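Long-range contacts in aldose 1-epimerase (Caenorhabditis elegans, PDB 1LUR), which probably interconverts the alpha and beta anomers of aldose sugars, acting as an aldose 1-epimerase (mutarotase): residues Q21-T26 and L37-K42; R150-I155 and V332-H337. All coordinates share one frame; numbering follows the deposited sequence.

Contact 1 (21-26 with 37-42) comes first along the chain and joins neighbouring strands of the beta hairpin 24-28/33-40, part of a four-stranded antiparallel sheet. Contact 2 (150-155 with 332-337) follows and is far less local: 176 residues separate its segments, which pair strands 152-160 and 327-337 side by side in a large antiparallel sheet. The centres of contact 1 and contact 2 are about 10 Å apart, and both contacts lie on the same side of the chain's centre. The two sheets meet where Leu-37 CD1 packs against Phe-335 CZ at 3.2 Å and where the rings of Phe-39 and His-337 come together. His-337 NE2 also probably hydrogen-bonds Pro-40 O, so the N-terminal hairpin is packed onto the last strand of the mutarotase-type beta-sandwich.

Contact 1: residues Q21-T26 and L37-K42; sequences QGLTAT and LTFPDK
Thr-24 and Thr-38 form an antiparallel hydrogen-bonded pair through their backbones. Thr-24 N reaches Thr-38 O at 3.2 Å in a nearly straight bond (171° at the hydrogen). The return bond, Thr-38 N to Thr-24 O, is shorter at 3.0 Å but more bent, and Leu-37 CA adds a CA-H...O contact to the same Thr-24 oxygen.

Among the polar side chains, the two threonines lie alongside each other and point the same way. With chi1 at 59°, Thr-38 OG1 sits between its own backbone N and carbonyl carbon, which brings it 3.3 Å from Thr-24 CB. A water bridges Thr-38 OG1 and Gly-22 O, donating to the carbonyl, and reaches Thr-24 OG1 only weakly. Pro-40 CD rests 3.2 Å from the same Gly-22 O.

Apolar contacts gather on the other face of the hairpin. Leu-23 CD1 touches Leu-37 CD2 at 3.9 Å, where the two leucines cross, and approaches Phe-39 CD1 at 4.0 Å; Phe-335 of strand 327-337 packs on Leu-23.

This division of chemistry implies a two-faced hairpin, its threonine face partly exposed and holding a bridging water, its leucine face turned toward the large sheet.

Contact 2: residues R150-I155 and V332-H337; sequences RNQLII and VYTFSH
Leu-153 and Tyr-333 make the tight centre of this contact, an antiparallel hydrogen-bonded pair. Leu-153 N meets Tyr-333 O at 2.7 Å, and Tyr-333 N returns to Leu-153 O at 2.8 Å. Leu-153 O also lies at the edge of the Tyr-333 ring, in its plane, 3.4 Å from Tyr-333 CD1. Farther along the ring, Ile-155 CD1 comes obliquely to 3.5 Å from Tyr-333 CE1. Leu-153 CB meets the edge of the Phe-335 ring, in plane, at CE1. Strands 152-160 and 327-337 are adjacent in the large antiparallel sheet of the mutarotase-type beta-sandwich, and this apolar face looks inward: Trp-175 meets the Tyr-333 ring, while Leu-37 packs on Leu-153. The other face is mixed, with Ile-154 lying beside Val-332. Gln-152, its chain extended beyond CG (chi2 -180°), runs beside Thr-334 and donates from NE2 to Thr-334 OG1 at 3.1 Å; OE1 is held by Asn-148, and Val-332 CG1 packs on the amide. Replacing Gln-152 with an alanine would probably leave Thr-334 OG1 and Asn-148 ND2 without these partners and take the amide away from Val-332 CG1. Pairing gives way at exposed Arg-150 and Asn-151: Phe-335 N still bonds Asn-151 O almost straight (175° at the hydrogen), but beyond it a water links Asn-151 ND2, the donor at 2.9 Å, to Phe-335 O, while Asn-151 OD1 accepts from Asn-19 ND2.

Contact 1: residues Q21-T26 and L37-K42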
ATOM      1  N   GLN A  21       6.747  10.986 -21.234  1.00 39.54           N
ATOM      2  CA  GLN A  21       8.090  10.411 -21.220  1.00 39.90           C
ATOM      3  C   GLN A  21       8.188   8.891 -21.130  1.00 39.87           C
ATOM      4  O   GLN A  21       9.272   8.356 -20.893  1.00 41.05           O
ATOM      5  CB  GLN A  21       8.919  11.021 -20.086  1.00 42.61           C
ATOM      6  CG  GLN A  21       9.299  12.475 -20.302  1.00 46.32           C
ATOM      7  CD  GLN A  21       8.155  13.418 -20.024  1.00 49.10           C
ATOM      8  OE1 GLN A  21       7.776  13.625 -18.871  1.00 51.67           O
ATOM      9  NE2 GLN A  21       7.589  13.990 -21.079  1.00 51.29           N
ATOM     10  N   GLY A  22       7.075   8.191 -21.310  1.00 38.10           N
ATOM     11  CA  GLY A  22       7.132   6.743 -21.236  1.00 36.43           C
ATOM     12  C   GLY A  22       6.691   6.109 -19.928  1.00 36.68           C
ATOM     13  O   GLY A  22       7.091   4.986 -19.628  1.00 37.80           O
ATOM     14  N   LEU A  23       5.888   6.824 -19.145  1.00 35.32           N
ATOM     15  CA  LEU A  23       5.387   6.313 -17.867  1.00 34.22           C
ATOM     16  C   LEU A  23       3.887   6.118 -18.025  1.00 33.65           C
ATOM     17  O   LEU A  23       3.164   7.064 -18.328  1.00 35.28           O
ATOM     18  CB  LEU A  23       5.658   7.312 -16.734  1.00 33.52           C
ATOM     19  CG  LEU A  23       5.002   7.055 -15.367  1.00 33.82           C
ATOM     20  CD1 LEU A  23       5.492   5.737 -14.766  1.00 30.38           C
ATOM     21  CD2 LEU A  23       5.336   8.214 -14.436  1.00 35.46           C
ATOM     22  N   THR A  24       3.418   4.892 -17.836  1.00 33.27           N
ATOM     23  CA  THR A  24       1.999   4.606 -17.966  1.00 34.91           C
ATOM     24  C   THR A  24       1.491   3.853 -16.737  1.00 34.58           C
ATOM     25  O   THR A  24       2.196   3.026 -16.162  1.00 35.50           O
ATOM     26  CB  THR A  24       1.715   3.758 -19.238  1.00 35.81           C
ATOM     27  OG1 THR A  24       2.219   4.444 -20.391  1.00 37.11           O
ATOM     28  CG2 THR A  24       0.219   3.540 -19.423  1.00 36.75           C
ATOM     29  N   ALA A  25       0.267   4.162 -16.335  1.00 33.70           N
ATOM     30  CA  ALA A  25      -0.344   3.520 -15.181  1.00 34.03           C
ATOM     31  C   ALA A  25      -1.748   3.080 -15.561  1.00 33.60           C
ATOM     32  O   ALA A  25      -2.487   3.824 -16.203  1.00 34.30           O
ATOM     33  CB  ALA A  25      -0.404   4.489 -14.009  1.00 33.12           C
ATOM     34  N   THR A  26      -2.110   1.863 -15.180  1.00 33.93           N
ATOM     35  CA  THR A  26      -3.433   1.353 -15.488  1.00 34.46           C
ATOM     36  C   THR A  26      -4.172   1.118 -14.174  1.00 34.29           C
ATOM     37  O   THR A  26      -3.696   0.386 -13.310  1.00 34.64           O
ATOM     38  CB  THR A  26      -3.355   0.041 -16.275  1.00 35.56           C
ATOM     39  OG1 THR A  26      -2.594   0.250 -17.472  1.00 34.95           O
ATOM     40  CG2 THR A  26      -4.750  -0.429 -16.653  1.00 36.37           C
ATOM     41  N   LEU A  37       1.887  -0.626 -14.189  1.00 38.12           N
ATOM     42  CA  LEU A  37       2.755   0.547 -14.151  1.00 39.50           C
ATOM     43  C   LEU A  37       3.991   0.205 -14.985  1.00 39.67           C
ATOM     44  O   LEU A  37       4.912  -0.466 -14.511  1.00 40.11           O
ATOM     45  CB  LEU A  37       3.157   0.890 -12.716  1.00 39.98           C
ATOM     46  CG  LEU A  37       3.781   2.279 -12.534  1.00 39.95           C
ATOM     47  CD1 LEU A  37       3.738   2.657 -11.080  1.00 42.75           C
ATOM     48  CD2 LEU A  37       5.205   2.300 -13.046  1.00 41.06           C
ATOM     49  N   THR A  38       4.001   0.665 -16.232  1.00 39.76           N
ATOM     50  CA  THR A  38       5.113   0.406 -17.136  1.00 39.28           C
ATOM     51  C   THR A  38       6.108   1.559 -17.195  1.00 40.05           C
ATOM     52  O   THR A  38       5.724   2.728 -17.174  1.00 38.86           O
ATOM     53  CB  THR A  38       4.592   0.122 -18.556  1.00 39.07           C
ATOM     54  OG1 THR A  38       3.844   1.251 -19.023  1.00 40.91           O
ATOM     55  CG2 THR A  38       3.686  -1.094 -18.550  1.00 39.83           C
ATOM     56  N   PHE A  39       7.391   1.215 -17.281  1.00 40.76           N
ATOM     57  CA  PHE A  39       8.462   2.205 -17.343  1.00 42.16           C
ATOM     58  C   PHE A  39       9.673   1.563 -18.018  1.00 43.41           C
ATOM     59  O   PHE A  39      10.079   0.461 -17.658  1.00 43.85           O
ATOM     60  CB  PHE A  39       8.835   2.649 -15.930  1.00 39.82           C
ATOM     61  CG  PHE A  39       9.696   3.878 -15.881  1.00 37.74           C
ATOM     62  CD1 PHE A  39       9.187   5.112 -16.270  1.00 38.70           C
ATOM     63  CD2 PHE A  39      11.003   3.810 -15.409  1.00 37.25           C
ATOM     64  CE1 PHE A  39       9.966   6.266 -16.186  1.00 37.43           C
ATOM     65  CE2 PHE A  39      11.793   4.958 -15.320  1.00 36.35           C
ATOM     66  CZ  PHE A  39      11.272   6.187 -15.709  1.00 35.84           C
ATOM     67  N   PRO A  40      10.272   2.248 -19.003  1.00 45.64           N
ATOM     68  CA  PRO A  40      11.436   1.683 -19.694  1.00 46.14           C
ATOM     69  C   PRO A  40      12.653   1.475 -18.794  1.00 47.36           C
ATOM     70  O   PRO A  40      12.965   2.314 -17.951  1.00 46.78           O
ATOM     71  CB  PRO A  40      11.696   2.696 -20.804  1.00 46.07           C
ATOM     72  CG  PRO A  40      11.268   3.992 -20.175  1.00 46.92           C
ATOM     73  CD  PRO A  40       9.976   3.609 -19.487  1.00 45.77           C
ATOM     74  N   ASP A  41      13.337   0.348 -18.977  1.00 49.20           N
ATOM     75  CA  ASP A  41      14.521   0.041 -18.179  1.00 51.15           C
ATOM     76  C   ASP A  41      15.745   0.736 -18.772  1.00 51.39           C
ATOM     77  O   ASP A  41      15.623   1.554 -19.683  1.00 51.14           O
ATOM     78  CB  ASP A  41      14.768  -1.472 -18.131  1.00 52.11           C
ATOM     79  CG  ASP A  41      14.885  -2.090 -19.512  1.00 53.48           C
ATOM     80  OD1 ASP A  41      15.434  -1.428 -20.414  1.00 53.95           O
ATOM     81  OD2 ASP A  41      14.436  -3.242 -19.694  1.00 53.71           O
ATOM     82  N   LYS A  42      16.922   0.400 -18.252  1.00 52.41           N
ATOM     83  CA  LYS A  42      18.169   0.992 -18.729  1.00 53.25           C
ATOM     84  C   LYS A  42      18.397   0.684 -20.205  1.00 53.86           C
ATOM     85  O   LYS A  42      19.079   1.433 -20.904  1.00 54.88           O
ATOM     86  CB  LYS A  42      19.352   0.462 -17.914  1.00 52.87           C
ATOM     87  CG  LYS A  42      19.613  -1.026 -18.096  1.00 52.69           C
ATOM     88  CD  LYS A  42      20.760  -1.495 -17.214  1.00 53.04           C
ATOM     89  CE  LYS A  42      21.050  -2.972 -17.422  1.00 52.99           C
ATOM     90  NZ  LYS A  42      22.118  -3.454 -16.502  1.00 54.00           N
TER
HETATM   91  O   HOH W   1       5.340   3.095 -20.246  1.00 40.11           O

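Contact 2: residues R150-I155 and V332-H337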
ATOM      1  N   ARG A 150       7.602  14.662 -14.353  1.00 37.20           N
ATOM      2  CA  ARG A 150       8.765  14.395 -13.518  1.00 36.11           C
ATOM      3  C   ARG A 150       8.872  12.887 -13.309  1.00 33.81           C
ATOM      4  O   ARG A 150       9.629  12.416 -12.462  1.00 34.14           O
ATOM      5  CB  ARG A 150       8.613  15.107 -12.172  1.00 37.75           C
ATOM      6  CG  ARG A 150       8.489  16.623 -12.276  1.00 42.48           C
ATOM      7  CD  ARG A 150       8.146  17.236 -10.925  1.00 45.17           C
ATOM      8  NE  ARG A 150       9.117  16.861  -9.898  1.00 49.69           N
ATOM      9  CZ  ARG A 150       8.965  17.097  -8.597  1.00 52.15           C
ATOM     10  NH1 ARG A 150       7.875  17.712  -8.148  1.00 51.87           N
ATOM     11  NH2 ARG A 150       9.906  16.715  -7.741  1.00 52.51           N
ATOM     12  N   ASN A 151       8.116  12.133 -14.102  1.00 32.07           N
ATOM     13  CA  ASN A 151       8.104  10.672 -14.019  1.00 31.45           C
ATOM     14  C   ASN A 151       7.676  10.206 -12.640  1.00 30.61           C
ATOM     15  O   ASN A 151       8.234   9.254 -12.082  1.00 29.98           O
ATOM     16  CB  ASN A 151       9.472  10.077 -14.350  1.00 33.83           C
ATOM     17  CG  ASN A 151       9.793  10.156 -15.820  1.00 35.80           C
ATOM     18  OD1 ASN A 151       8.926   9.934 -16.664  1.00 36.29           O
ATOM     19  ND2 ASN A 151      11.047  10.455 -16.139  1.00 38.14           N
ATOM     20  N   GLN A 152       6.678  10.887 -12.095  1.00 29.77           N
ATOM     21  CA  GLN A 152       6.167  10.545 -10.781  1.00 29.85           C
ATOM     22  C   GLN A 152       4.726  10.066 -10.837  1.00 29.63           C
ATOM     23  O   GLN A 152       3.939  10.498 -11.685  1.00 29.09           O
ATOM     24  CB  GLN A 152       6.204  11.757  -9.852  1.00 31.78           C
ATOM     25  CG  GLN A 152       7.546  12.437  -9.718  1.00 32.71           C
ATOM     26  CD  GLN A 152       7.477  13.614  -8.776  1.00 33.54           C
ATOM     27  OE1 GLN A 152       6.574  14.445  -8.877  1.00 33.39           O
ATOM     28  NE2 GLN A 152       8.430  13.695  -7.852  1.00 31.87           N
ATOM     29  N   LEU A 153       4.398   9.158  -9.930  1.00 27.97           N
ATOM     30  CA  LEU A 153       3.056   8.617  -9.830  1.00 26.63           C
ATOM     31  C   LEU A 153       2.653   9.182  -8.475  1.00 26.74           C
ATOM     32  O   LEU A 153       3.310   8.916  -7.463  1.00 27.18           O
ATOM     33  CB  LEU A 153       3.047   7.088  -9.766  1.00 25.80           C
ATOM     34  CG  LEU A 153       1.691   6.510  -9.329  1.00 26.92           C
ATOM     35  CD1 LEU A 153       0.616   6.842 -10.366  1.00 30.69           C
ATOM     36  CD2 LEU A 153       1.808   5.004  -9.157  1.00 29.84           C
ATOM     37  N   ILE A 154       1.615  10.003  -8.460  1.00 25.75           N
ATOM     38  CA  ILE A 154       1.152  10.593  -7.215  1.00 26.51           C
ATOM     39  C   ILE A 154      -0.174   9.976  -6.800  1.00 26.28           C
ATOM     40  O   ILE A 154      -1.123   9.924  -7.593  1.00 25.02           O
ATOM     41  CB  ILE A 154       0.954  12.117  -7.358  1.00 27.66           C
ATOM     42  CG1 ILE A 154       2.302  12.795  -7.619  1.00 28.40           C
ATOM     43  CG2 ILE A 154       0.291  12.678  -6.104  1.00 27.90           C
ATOM     44  CD1 ILE A 154       2.192  14.271  -7.933  1.00 31.40           C
ATOM     45  N   ILE A 155      -0.230   9.489  -5.564  1.00 25.70           N
ATOM     46  CA  ILE A 155      -1.448   8.886  -5.052  1.00 26.43           C
ATOM     47  C   ILE A 155      -1.922   9.782  -3.922  1.00 27.47           C
ATOM     48  O   ILE A 155      -1.194  10.017  -2.955  1.00 26.24           O
ATOM     49  CB  ILE A 155      -1.242   7.473  -4.454  1.00 28.09           C
ATOM     50  CG1 ILE A 155      -0.696   6.505  -5.504  1.00 27.12           C
ATOM     51  CG2 ILE A 155      -2.580   6.948  -3.933  1.00 26.58           C
ATOM     52  CD1 ILE A 155      -0.548   5.079  -4.985  1.00 29.06           C
ATOM     53  N   VAL A 332       4.177   9.864  -3.123  1.00 26.25           N
ATOM     54  CA  VAL A 332       4.770  10.234  -4.400  1.00 25.12           C
ATOM     55  C   VAL A 332       5.844   9.231  -4.803  1.00 26.01           C
ATOM     56  O   VAL A 332       6.848   9.082  -4.108  1.00 25.90           O
ATOM     57  CB  VAL A 332       5.399  11.646  -4.346  1.00 25.95           C
ATOM     58  CG1 VAL A 332       5.944  12.028  -5.732  1.00 27.36           C
ATOM     59  CG2 VAL A 332       4.359  12.654  -3.894  1.00 26.68           C
ATOM     60  N   TYR A 333       5.609   8.526  -5.910  1.00 26.45           N
ATOM     61  CA  TYR A 333       6.557   7.539  -6.409  1.00 27.97           C
ATOM     62  C   TYR A 333       7.302   8.166  -7.582  1.00 30.68           C
ATOM     63  O   TYR A 333       6.679   8.600  -8.554  1.00 28.83           O
ATOM     64  CB  TYR A 333       5.853   6.280  -6.932  1.00 28.20           C
ATOM     65  CG  TYR A 333       4.977   5.556  -5.943  1.00 29.75           C
ATOM     66  CD1 TYR A 333       3.746   6.081  -5.561  1.00 30.49           C
ATOM     67  CD2 TYR A 333       5.365   4.324  -5.412  1.00 30.84           C
ATOM     68  CE1 TYR A 333       2.920   5.397  -4.680  1.00 33.20           C
ATOM     69  CE2 TYR A 333       4.546   3.633  -4.529  1.00 30.66           C
ATOM     70  CZ  TYR A 333       3.328   4.172  -4.168  1.00 32.42           C
ATOM     71  OH  TYR A 333       2.509   3.492  -3.295  1.00 34.79           O
ATOM     72  N   THR A 334       8.625   8.220  -7.492  1.00 31.24           N
ATOM     73  CA  THR A 334       9.422   8.796  -8.570  1.00 32.90           C
ATOM     74  C   THR A 334      10.209   7.671  -9.218  1.00 33.66           C
ATOM     75  O   THR A 334      10.924   6.938  -8.537  1.00 33.28           O
ATOM     76  CB  THR A 334      10.419   9.853  -8.056  1.00 32.86           C
ATOM     77  OG1 THR A 334       9.705  10.937  -7.454  1.00 28.25           O
ATOM     78  CG2 THR A 334      11.256  10.395  -9.211  1.00 34.83           C
ATOM     79  N   PHE A 335      10.070   7.534 -10.534  1.00 35.86           N
ATOM     80  CA  PHE A 335      10.772   6.496 -11.269  1.00 36.06           C
ATOM     81  C   PHE A 335      11.947   7.096 -12.030  1.00 37.58           C
ATOM     82  O   PHE A 335      11.820   8.145 -12.662  1.00 37.23           O
ATOM     83  CB  PHE A 335       9.811   5.798 -12.230  1.00 35.11           C
ATOM     84  CG  PHE A 335       8.604   5.219 -11.550  1.00 35.75           C
ATOM     85  CD1 PHE A 335       7.439   5.969 -11.409  1.00 34.31           C
ATOM     86  CD2 PHE A 335       8.651   3.942 -10.999  1.00 35.57           C
ATOM     87  CE1 PHE A 335       6.340   5.459 -10.725  1.00 35.28           C
ATOM     88  CE2 PHE A 335       7.555   3.419 -10.310  1.00 34.41           C
ATOM     89  CZ  PHE A 335       6.399   4.182 -10.173  1.00 34.98           C
ATOM     90  N   SER A 336      13.093   6.428 -11.951  1.00 39.03           N
ATOM     91  CA  SER A 336      14.300   6.889 -12.625  1.00 40.52           C
ATOM     92  C   SER A 336      15.231   5.721 -12.910  1.00 42.88           C
ATOM     93  O   SER A 336      14.823   4.558 -12.860  1.00 42.68           O
ATOM     94  CB  SER A 336      15.028   7.900 -11.743  1.00 39.96           C
ATOM     95  OG  SER A 336      15.476   7.280 -10.546  1.00 39.55           O
ATOM     96  N   HIS A 337      16.487   6.035 -13.215  1.00 44.90           N
ATOM     97  CA  HIS A 337      17.473   5.005 -13.502  1.00 46.43           C
ATOM     98  C   HIS A 337      18.721   5.194 -12.650  1.00 48.63           C
ATOM     99  O   HIS A 337      19.127   6.320 -12.354  1.00 48.53           O
ATOM    100  CB  HIS A 337      17.848   5.016 -14.985  1.00 45.16           C
ATOM    101  CG  HIS A 337      16.702   4.719 -15.901  1.00 43.57           C
ATOM    102  ND1 HIS A 337      15.770   5.667 -16.260  1.00 44.05           N
ATOM    103  CD2 HIS A 337      16.329   3.573 -16.520  1.00 43.40           C
ATOM    104  CE1 HIS A 337      14.872   5.119 -17.061  1.00 42.84           C
ATOM    105  NE2 HIS A 337      15.188   3.849 -17.234  1.00 41.89           N
TER
HETATM  106  O   HOH W   2      13.101  10.175 -14.117  1.00 40.25           O